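Local coordinates for fluoroacetyl-CoA thioesterase (Streptomyces cattleya, PDB 3KUV), which hydrolyses fluoroacetyl-CoA to fluoroacetate and CoA before it can react with citrate synthase, and so confers fluoroacetate resistance, at residues Phe11-Phe15 against Trp51-Ala56; Glu38-Ser42 against His76-Pro82; Arg98-Val104 against Gly116-Val122. The protein carries 1 engineered substitution. All blocks are in the same frame, centred on the assembly; numbering follows the deposited sequence. Where two conformers were deposited one is given.

Interaction 1: residues Phe11-Phe15 against Trp51-Ala56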
loop_
_atom_site.group_PDB
_atom_site.type_symbol
_atom_site.label_atom_id
_atom_site.label_comp_id
_atom_site.label_asym_id
_atom_site.label_seq_id
_atom_site.Cartn_x
_atom_site.Cartn_y
_atom_site.Cartn_z
ATOM N N PHE B 11 7.120 13.871 12.676
ATOM C CA PHE B 11 8.364 13.264 12.221
ATOM C C PHE B 11 8.340 13.354 10.700
ATOM O O PHE B 11 7.276 13.158 10.052
ATOM C CB PHE B 11 8.454 11.773 12.574
ATOM C CG PHE B 11 9.678 11.103 11.902
ATOM C CD1 PHE B 11 11.041 11.452 12.276
ATOM C CD2 PHE B 11 9.516 10.144 10.899
ATOM C CE1 PHE B 11 12.126 10.849 11.621
ATOM C CE2 PHE B 11 10.585 9.538 10.292
ATOM C CZ PHE B 11 11.882 9.884 10.606
ATOM N N THR B 12 9.476 13.714 10.100
ATOM C CA THR B 12 9.552 13.752 8.612
ATOM C C THR B 12 10.489 12.733 8.093
ATOM O O THR B 12 11.548 12.475 8.708
ATOM C CB THR B 12 9.840 15.123 8.022
ATOM O OG1 THR B 12 11.166 15.409 8.340
ATOM C CG2 THR B 12 9.010 16.191 8.793
ATOM N N HIS B 13 10.089 12.085 7.012
ATOM C CA HIS B 13 10.870 11.075 6.354
ATOM C C HIS B 13 10.987 11.422 4.867
ATOM O O HIS B 13 9.963 11.533 4.150
ATOM C CB HIS B 13 10.114 9.723 6.553
ATOM C CG HIS B 13 10.811 8.558 5.931
ATOM N ND1 HIS B 13 10.381 7.904 4.794
ATOM C CD2 HIS B 13 11.866 7.881 6.390
ATOM C CE1 HIS B 13 11.181 6.879 4.556
ATOM N NE2 HIS B 13 12.098 6.841 5.505
ATOM N N ASP B 14 12.236 11.603 4.369
ATOM C CA ASP B 14 12.440 12.018 2.980
ATOM C C ASP B 14 13.006 10.847 2.175
ATOM O O ASP B 14 13.857 10.049 2.640
ATOM C CB ASP B 14 13.471 13.175 2.852
ATOM C CG ASP B 14 13.086 14.373 3.658
ATOM O OD1 ASP B 14 11.914 14.766 3.648
ATOM O OD2 ASP B 14 13.906 14.909 4.427
ATOM N N PHE B 15 12.497 10.707 0.944
ATOM C CA PHE B 15 12.872 9.561 0.116
ATOM C C PHE B 15 12.874 9.970 -1.321
ATOM O O PHE B 15 11.820 10.316 -1.891
ATOM C CB PHE B 15 11.804 8.440 0.284
ATOM C CG PHE B 15 12.137 7.202 -0.511
ATOM C CD1 PHE B 15 13.253 6.388 -0.191
ATOM C CD2 PHE B 15 11.293 6.846 -1.567
ATOM C CE1 PHE B 15 13.468 5.174 -1.005
ATOM C CE2 PHE B 15 11.508 5.680 -2.276
ATOM C CZ PHE B 15 12.571 4.869 -2.011
ATOM N N TRP B 51 7.011 3.002 6.858
ATOM C CA TRP B 51 8.420 3.185 7.205
ATOM C C TRP B 51 8.621 4.453 8.038
ATOM O O TRP B 51 9.381 4.409 9.038
ATOM C CB TRP B 51 9.194 3.222 5.873
ATOM C CG TRP B 51 10.744 3.165 5.976
ATOM C CD1 TRP B 51 11.532 3.146 7.135
ATOM C CD2 TRP B 51 11.628 3.297 4.862
ATOM N NE1 TRP B 51 12.905 3.176 6.750
ATOM C CE2 TRP B 51 12.974 3.318 5.379
ATOM C CE3 TRP B 51 11.418 3.454 3.466
ATOM C CZ2 TRP B 51 14.081 3.462 4.526
ATOM C CZ3 TRP B 51 12.536 3.610 2.607
ATOM C CH2 TRP B 51 13.869 3.593 3.185
ATOM N N ALA B 52 8.054 5.564 7.624
ATOM C CA ALA B 52 8.125 6.785 8.417
ATOM C C ALA B 52 7.665 6.524 9.844
ATOM O O ALA B 52 8.349 6.978 10.763
ATOM C CB ALA B 52 7.287 7.889 7.784
ATOM N N CYS B 53 6.476 5.918 10.029
ATOM C CA CYS B 53 5.960 5.693 11.387
ATOM C C CYS B 53 6.844 4.714 12.173
ATOM O O CYS B 53 7.058 4.943 13.389
ATOM C CB CYS B 53 4.494 5.254 11.345
ATOM S SG CYS B 53 3.404 6.424 10.590
ATOM N N VAL B 54 7.392 3.670 11.507
ATOM C CA VAL B 54 8.347 2.797 12.186
ATOM C C VAL B 54 9.571 3.534 12.733
ATOM O O VAL B 54 10.032 3.315 13.869
ATOM C CB VAL B 54 8.753 1.598 11.215
ATOM C CG1 VAL B 54 9.982 0.855 11.669
ATOM C CG2 VAL B 54 7.519 0.642 10.948
ATOM N N ARG B 55 10.130 4.438 11.920
ATOM C CA ARG B 55 11.317 5.235 12.411
ATOM C C ARG B 55 10.917 6.115 13.606
ATOM O O ARG B 55 11.712 6.176 14.582
ATOM C CB ARG B 55 11.871 6.103 11.233
ATOM C CG ARG B 55 12.575 5.236 10.167
ATOM C CD ARG B 55 13.167 6.193 9.098
ATOM N NE ARG B 55 14.148 7.129 9.678
ATOM C CZ ARG B 55 14.574 8.271 9.090
ATOM N NH1 ARG B 55 14.067 8.760 7.912
ATOM N NH2 ARG B 55 15.560 8.992 9.632
ATOM N N ALA B 56 9.725 6.716 13.544
ATOM C CA ALA B 56 9.257 7.648 14.609
ATOM C C ALA B 56 9.115 6.834 15.935
ATOM O O ALA B 56 9.441 7.355 17.016
ATOM C CB ALA B 56 8.041 8.236 14.224
HETATM O O HOH W 1 14.735 11.276 5.937
#
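The imidazole of H13 stands with its edge over the indole face of W51. The centroids of the H13 ring and the five-membered ring of W51 are 4.5 Å apart, with the planes at 59°. H13 NE2 lies over the middle of the indole. CG of H13 is anti to its backbone N (chi1 -179°), which sends the ring from the strand to the helix. W51 in turn points an edge at the face of F15, offset, with W51 CZ3 4.0 Å from F15 CD1, completing an aromatic cluster. Farther along, the rim of the F11 ring meets the face of the R55 guanidinium, F11 CZ lying 3.5 Å from R55 CZ. The two planes are nearly perpendicular (89°). A52 and A56 let the strand come close: A52 CB touches H13 CB at 3.6 Å, and A56 CB packs on F11 CB. One water accepts from D14 N and from R55 NH1. W51 NE1 is hydrogen-bonded to E32 of the second subunit, so the cluster reaches the dimer interface. Strand and helix are therefore held by ring packing, the R55 guanidinium face on F11 and apolar contact, with a water rather than a direct hydrogen bond as the polar link.

Interaction 2: residues Glu38-Ser42 against His76-Pro82. Engineered in segment 38-42: S42 (natural residue Thr). With ACT (acetate ion), chain H.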
loop_
_atom_site.group_PDB
_atom_site.type_symbol
_atom_site.label_atom_id
_atom_site.label_comp_id
_atom_site.label_asym_id
_atom_site.label_seq_id
_atom_site.Cartn_x
_atom_site.Cartn_y
_atom_site.Cartn_z
ATOM N N GLU B 38 4.988 5.417 -15.594
ATOM C CA GLU B 38 6.165 5.265 -14.692
ATOM C C GLU B 38 6.090 6.243 -13.544
ATOM O O GLU B 38 6.713 7.339 -13.514
ATOM C CB GLU B 38 7.447 5.495 -15.498
ATOM C CG GLU B 38 7.744 4.241 -16.385
ATOM C CD GLU B 38 8.428 3.123 -15.594
ATOM O OE1 GLU B 38 7.781 2.522 -14.749
ATOM O OE2 GLU B 38 9.624 2.818 -15.821
ATOM N N VAL B 39 5.192 5.891 -12.619
ATOM C CA VAL B 39 4.926 6.778 -11.457
ATOM C C VAL B 39 4.893 5.895 -10.194
ATOM O O VAL B 39 4.672 4.681 -10.266
ATOM C CB VAL B 39 3.555 7.532 -11.572
ATOM C CG1 VAL B 39 3.622 8.500 -12.794
ATOM C CG2 VAL B 39 2.364 6.567 -11.703
ATOM N N PHE B 40 5.235 6.552 -9.065
ATOM C CA PHE B 40 5.331 5.866 -7.796
ATOM C C PHE B 40 3.979 5.154 -7.465
ATOM O O PHE B 40 2.891 5.769 -7.497
ATOM C CB PHE B 40 5.684 7.031 -6.797
ATOM C CG PHE B 40 6.005 6.600 -5.403
ATOM C CD1 PHE B 40 5.406 7.274 -4.295
ATOM C CD2 PHE B 40 6.936 5.598 -5.173
ATOM C CE1 PHE B 40 5.788 6.878 -2.936
ATOM C CE2 PHE B 40 7.384 5.222 -3.851
ATOM C CZ PHE B 40 6.762 5.877 -2.738
ATOM N N ALA B 41 4.073 3.864 -7.122
ATOM C CA ALA B 41 2.829 3.090 -6.899
ATOM C C ALA B 41 2.195 3.349 -5.561
ATOM O O ALA B 41 2.939 3.501 -4.560
ATOM C CB ALA B 41 3.073 1.548 -7.020
ATOM N N SER B 42 0.852 3.251 -5.517
ATOM C CA SER B 42 0.148 3.387 -4.266
ATOM C C SER B 42 0.671 2.393 -3.183
ATOM O O SER B 42 0.803 2.781 -2.040
ATOM C CB SER B 42 -1.332 3.161 -4.454
ATOM O OG SER B 42 -1.916 4.222 -5.169
ATOM N N HIS B 76 -4.708 9.449 -2.731
ATOM C CA HIS B 76 -3.525 9.598 -3.583
ATOM C C HIS B 76 -3.996 10.657 -4.591
ATOM O O HIS B 76 -4.850 10.339 -5.478
ATOM C CB HIS B 76 -3.115 8.144 -4.070
ATOM C CG HIS B 76 -1.671 7.942 -4.557
ATOM N ND1 HIS B 76 -0.717 8.941 -4.636
ATOM C CD2 HIS B 76 -1.042 6.799 -4.942
ATOM C CE1 HIS B 76 0.402 8.435 -5.142
ATOM N NE2 HIS B 76 0.229 7.119 -5.349
ATOM N N THR B 77 -3.528 11.870 -4.417
ATOM C CA THR B 77 -4.133 13.101 -5.093
ATOM C C THR B 77 -3.297 13.576 -6.332
ATOM O O THR B 77 -3.744 14.468 -7.082
ATOM C CB THR B 77 -4.329 14.214 -4.112
ATOM O OG1 THR B 77 -3.095 14.516 -3.438
ATOM C CG2 THR B 77 -5.328 13.779 -3.043
ATOM N N ALA B 78 -2.063 13.124 -6.446
ATOM C CA ALA B 78 -1.192 13.485 -7.587
ATOM C C ALA B 78 -0.173 12.396 -7.773
ATOM O O ALA B 78 0.158 11.691 -6.812
ATOM C CB ALA B 78 -0.486 14.860 -7.354
ATOM N N ALA B 79 0.426 12.288 -8.962
ATOM C CA ALA B 79 1.324 11.226 -9.290
ATOM C C ALA B 79 2.780 11.763 -9.337
ATOM O O ALA B 79 3.031 12.954 -9.590
ATOM C CB ALA B 79 0.950 10.604 -10.642
ATOM N N THR B 80 3.719 10.850 -9.024
ATOM C CA THR B 80 5.132 11.279 -8.811
ATOM C C THR B 80 6.060 10.405 -9.653
ATOM O O THR B 80 6.137 9.209 -9.485
ATOM C CB THR B 80 5.515 11.049 -7.308
ATOM O OG1 THR B 80 4.637 11.817 -6.454
ATOM C CG2 THR B 80 6.973 11.446 -6.962
ATOM N N PRO B 81 6.812 11.015 -10.591
ATOM C CA PRO B 81 7.840 10.267 -11.347
ATOM C C PRO B 81 9.079 10.034 -10.517
ATOM O O PRO B 81 9.341 10.790 -9.560
ATOM C CB PRO B 81 8.198 11.293 -12.457
ATOM C CG PRO B 81 7.990 12.648 -11.825
ATOM C CD PRO B 81 6.775 12.459 -10.861
ATOM N N PRO B 82 9.876 9.085 -10.932
ATOM C CA PRO B 82 11.212 8.891 -10.265
ATOM C C PRO B 82 12.034 10.163 -10.358
ATOM O O PRO B 82 11.938 10.972 -11.285
ATOM C CB PRO B 82 11.859 7.796 -11.086
ATOM C CG PRO B 82 10.637 7.003 -11.690
ATOM C CD PRO B 82 9.645 8.070 -11.996
HETATM C C ACT H . -0.997 4.168 -8.757
HETATM O O ACT H . -2.106 3.934 -9.431
HETATM O OXT ACT H . -0.567 3.271 -7.976
HETATM C CH3 ACT H . -0.208 5.409 -8.916
HETATM O O HOH W 2 2.476 8.331 -8.284
#
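F40 and T80 make the one direct hydrogen bond between these two loops. F40 N donates to T80 O at 2.8 Å, and the bond is nearly straight (165° at the hydrogen). The same T80 O receives a CA-H contact from V39. A water adds a second link: it donates to F40 O at 2.7 Å and accepts from T80 N. The backbone of T80 is thus tied to F40 through both its N-H and its carbonyl.

The apolar contacts are small. V39 CG1 meets A79 CB at 4.0 Å. F40 CB sits by T80 CB, while the ring turns away toward V17, M45 and L48. Separately, CD of P82 makes a van der Waals contact with the backbone carbonyl E38 O at 3.4 Å. The polar ends of E38 and T80 are engaged elsewhere, by T22 and D108.

At the other end, S42 and H76 face each other. S42 is an engineered residue, Thr in the natural protein. Its OG lies at the edge of the H76 imidazole, in the ring plane, on the CD2 side. Both residues were deposited in two conformers, so their exact spacing is uncertain.

An acetate ion lies beside this pair. S42 N donates to acetate OXT at 2.8 Å, at 164°, from the first turn of helix 42-57. S42 OG is 3.3 Å from the same OXT, at best a weak bond. The acetate methyl lies near F40 O, V39 CG2 and H76 NE2. G69 N of the second subunit also donates to the acetate.

S42 and H76 are active-site positions, and E50 of the second subunit packs on S42. The arrangement is that of a hot dog fold thioesterase, whose active site lies at the dimer interface.

Interaction 3: residues Arg98-Val104 against Gly116-Val122. With ACT (acetate ion), chain F; ACT (acetate ion), chain I.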
loop_
_atom_site.group_PDB
_atom_site.type_symbol
_atom_site.label_atom_id
_atom_site.label_comp_id
_atom_site.label_asym_id
_atom_site.label_seq_id
_atom_site.Cartn_x
_atom_site.Cartn_y
_atom_site.Cartn_z
ATOM N N ARG B 98 -0.827 -1.321 23.043
ATOM C CA ARG B 98 0.051 -1.695 21.932
ATOM C C ARG B 98 -0.304 -0.901 20.698
ATOM O O ARG B 98 0.387 -1.064 19.703
ATOM C CB ARG B 98 -0.106 -3.179 21.624
ATOM C CG ARG B 98 -1.398 -3.501 20.863
ATOM C CD ARG B 98 -1.757 -4.975 20.584
ATOM N NE ARG B 98 -0.597 -5.743 20.199
ATOM C CZ ARG B 98 -0.655 -6.926 19.598
ATOM N NH1 ARG B 98 -1.852 -7.446 19.269
ATOM N NH2 ARG B 98 0.492 -7.580 19.356
ATOM N N ARG B 99 -1.395 -0.142 20.732
ATOM C CA ARG B 99 -1.924 0.513 19.492
ATOM C C ARG B 99 -1.458 1.946 19.388
ATOM O O ARG B 99 -1.623 2.774 20.315
ATOM C CB ARG B 99 -3.446 0.497 19.472
ATOM C CG ARG B 99 -4.038 1.147 18.168
ATOM C CD ARG B 99 -5.578 1.027 18.261
ATOM N NE ARG B 99 -6.297 2.076 17.592
ATOM C CZ ARG B 99 -6.793 1.972 16.374
ATOM N NH1 ARG B 99 -6.635 0.847 15.677
ATOM N NH2 ARG B 99 -7.459 2.994 15.859
ATOM N N LEU B 100 -0.871 2.334 18.244
ATOM C CA LEU B 100 -0.378 3.700 17.948
ATOM C C LEU B 100 -1.116 4.168 16.677
ATOM O O LEU B 100 -1.207 3.405 15.708
ATOM C CB LEU B 100 1.148 3.827 17.758
ATOM C CG LEU B 100 2.007 3.615 19.001
ATOM C CD1 LEU B 100 2.188 2.135 19.263
ATOM C CD2 LEU B 100 3.366 4.306 18.874
ATOM N N SER B 101 -1.640 5.380 16.676
ATOM C CA SER B 101 -2.473 5.918 15.599
ATOM C C SER B 101 -1.826 7.170 15.158
ATOM O O SER B 101 -1.335 8.028 15.986
ATOM C CB SER B 101 -3.870 6.256 16.122
ATOM O OG SER B 101 -4.593 5.081 16.604
ATOM N N TRP B 102 -1.790 7.401 13.836
ATOM C CA TRP B 102 -1.050 8.474 13.238
ATOM C C TRP B 102 -1.915 9.214 12.186
ATOM O O TRP B 102 -2.803 8.560 11.575
ATOM C CB TRP B 102 0.123 7.854 12.472
ATOM C CG TRP B 102 1.029 6.920 13.328
ATOM C CD1 TRP B 102 0.886 5.572 13.572
ATOM C CD2 TRP B 102 2.194 7.314 13.870
ATOM N NE1 TRP B 102 1.886 5.126 14.357
ATOM C CE2 TRP B 102 2.719 6.222 14.594
ATOM C CE3 TRP B 102 2.851 8.592 13.916
ATOM C CZ2 TRP B 102 3.925 6.305 15.219
ATOM C CZ3 TRP B 102 3.955 8.684 14.573
ATOM C CH2 TRP B 102 4.526 7.544 15.250
ATOM N N ARG B 103 -1.680 10.510 11.976
ATOM C CA ARG B 103 -2.099 11.234 10.812
ATOM C C ARG B 103 -0.885 11.290 9.902
ATOM O O ARG B 103 0.256 11.667 10.367
ATOM C CB ARG B 103 -2.602 12.658 11.209
ATOM C CG ARG B 103 -3.310 13.358 10.143
ATOM C CD ARG B 103 -3.848 14.801 10.453
ATOM N NE ARG B 103 -4.550 15.225 9.225
ATOM C CZ ARG B 103 -4.003 15.747 8.113
ATOM N NH1 ARG B 103 -2.695 15.972 7.999
ATOM N NH2 ARG B 103 -4.804 16.055 7.087
ATOM N N VAL B 104 -1.052 10.958 8.625
ATOM C CA VAL B 104 0.065 10.946 7.666
ATOM C C VAL B 104 -0.248 11.816 6.460
ATOM O O VAL B 104 -1.413 11.977 6.048
ATOM C CB VAL B 104 0.424 9.536 7.224
ATOM C CG1 VAL B 104 1.032 8.775 8.429
ATOM C CG2 VAL B 104 -0.754 8.683 6.673
ATOM N N GLY B 116 -3.981 11.072 5.156
ATOM C CA GLY B 116 -4.975 10.301 5.816
ATOM C C GLY B 116 -4.419 9.775 7.116
ATOM O O GLY B 116 -3.755 10.517 7.841
ATOM N N THR B 117 -4.835 8.571 7.466
ATOM C CA THR B 117 -4.554 7.988 8.766
ATOM C C THR B 117 -3.894 6.619 8.633
ATOM O O THR B 117 -4.041 5.935 7.623
ATOM C CB THR B 117 -5.827 7.852 9.636
ATOM O OG1 THR B 117 -6.848 7.145 8.869
ATOM C CG2 THR B 117 -6.406 9.241 10.068
ATOM N N HIS B 118 -3.193 6.192 9.683
ATOM C CA HIS B 118 -2.496 4.880 9.707
ATOM C C HIS B 118 -2.470 4.428 11.160
ATOM O O HIS B 118 -2.183 5.255 12.090
ATOM C CB HIS B 118 -1.049 5.061 9.247
ATOM C CG HIS B 118 -0.278 3.758 9.246
ATOM N ND1 HIS B 118 1.009 3.574 9.740
ATOM C CD2 HIS B 118 -0.691 2.546 8.804
ATOM C CE1 HIS B 118 1.376 2.308 9.550
ATOM N NE2 HIS B 118 0.370 1.683 8.995
ATOM N N GLU B 119 -2.706 3.157 11.395
ATOM C CA GLU B 119 -2.587 2.584 12.782
ATOM C C GLU B 119 -1.637 1.422 12.737
ATOM O O GLU B 119 -1.540 0.712 11.712
ATOM C CB GLU B 119 -3.941 2.073 13.238
ATOM C CG GLU B 119 -4.957 3.255 13.530
ATOM C CD GLU B 119 -5.533 3.876 12.292
ATOM O OE1 GLU B 119 -5.856 3.104 11.386
ATOM O OE2 GLU B 119 -5.751 5.093 12.199
ATOM N N ARG B 120 -0.938 1.245 13.867
ATOM C CA ARG B 120 0.034 0.178 14.048
ATOM C C ARG B 120 -0.157 -0.527 15.378
ATOM O O ARG B 120 -0.739 0.017 16.285
ATOM C CB ARG B 120 1.451 0.753 14.055
ATOM C CG ARG B 120 1.751 1.500 12.692
ATOM C CD ARG B 120 3.235 1.810 12.501
ATOM N NE ARG B 120 4.060 0.617 12.343
ATOM C CZ ARG B 120 4.078 -0.173 11.273
ATOM N NH1 ARG B 120 3.387 0.234 10.170
ATOM N NH2 ARG B 120 4.746 -1.328 11.216
ATOM N N ALA B 121 0.349 -1.751 15.486
ATOM C CA ALA B 121 0.331 -2.514 16.706
ATOM C C ALA B 121 1.761 -2.999 17.047
ATOM O O ALA B 121 2.425 -3.590 16.174
ATOM C CB ALA B 121 -0.575 -3.746 16.590
ATOM N N VAL B 122 2.188 -2.755 18.279
ATOM C CA VAL B 122 3.476 -3.291 18.774
ATOM C C VAL B 122 3.390 -4.820 18.953
ATOM O O VAL B 122 2.379 -5.355 19.347
ATOM C CB VAL B 122 3.783 -2.659 20.126
ATOM C CG1 VAL B 122 5.176 -3.227 20.607
ATOM C CG2 VAL B 122 3.932 -1.115 19.968
HETATM C C ACT F . -8.791 1.513 12.421
HETATM O O ACT F . -9.414 0.600 11.692
HETATM O OXT ACT F . -7.576 1.272 12.791
HETATM C CH3 ACT F . -9.414 2.788 12.930
HETATM C C ACT I . -8.404 15.940 8.559
HETATM O O ACT I . -7.280 16.393 8.998
HETATM O OXT ACT I . -9.374 16.211 9.309
HETATM C CH3 ACT I . -8.634 15.171 7.261
HETATM O O HOH W 3 -5.249 7.448 13.082
#
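R98 and V122 meet at one end of an antiparallel strand pair. R98 NE and NH2 both donate to V122 O, at 3.1 and 2.9 Å. The guanidinium thus grips one oxygen side-on, and its chain, bent at chi3 (-41°), brings it there. The bonds are not straight, and the oxygen is tilted from the guanidinium plane. Backbone bonds run on through the hydrogen-bonded pairs L100-R120, W102-H118 and V104-G116.

The tight face carries L100, W102, V104, H118 and R120. L100 CD1 packs on V122 CG2 at 3.8 Å. The W102 indole puts CD1 3.4 Å from H118 O, which lies at the ring edge. R120 CG and CD lie 4.0 Å from W102 NE1, an N-H that is buried and has no partner in the model.

The other face is looser and more polar. R99 runs extended beside E119, its guanidinium laid over E119 CG, with NH2 3.4 Å from that carbon. R99 NH1 hydrogen-bonds an acetate; no N-H of R99 points at E119 OE2. A water joins E119 OE2 to W102 O. R103 reaches out to a second acetate, which NE and NH2 hold by one oxygen, the NH2 bond being weak.

The pair belongs to the hairpin of strands 99-107 and 112-124, flanked by strands 85-96 and 65-75. Helix 42-57 covers the W102 face through C53 and M57, and its E50 forms a salt bridge with the substrate-binding R120.

Overall arrangement
From the N terminus, strand 10-16 opens interaction 1, which closes when helix 42-57 packs on it. Interaction 2 opens before that, at 38-42, and closes at 76-82 after strand 65-75. The two contacts therefore cross along the chain. Interaction 3 follows in series and closes the hairpin of strands 99-107 and 112-124, whose connecting loop is short. Helix 42-57 connects all three. Its start belongs to interaction 2, its later turns to interaction 1, and C53, V54 and A56 touch W102, H118 or R120 of interaction 3. Interactions 1 and 2 both reach the second subunit. Interaction 3 lies within the sheet, about 23 Å from interaction 2 between centres.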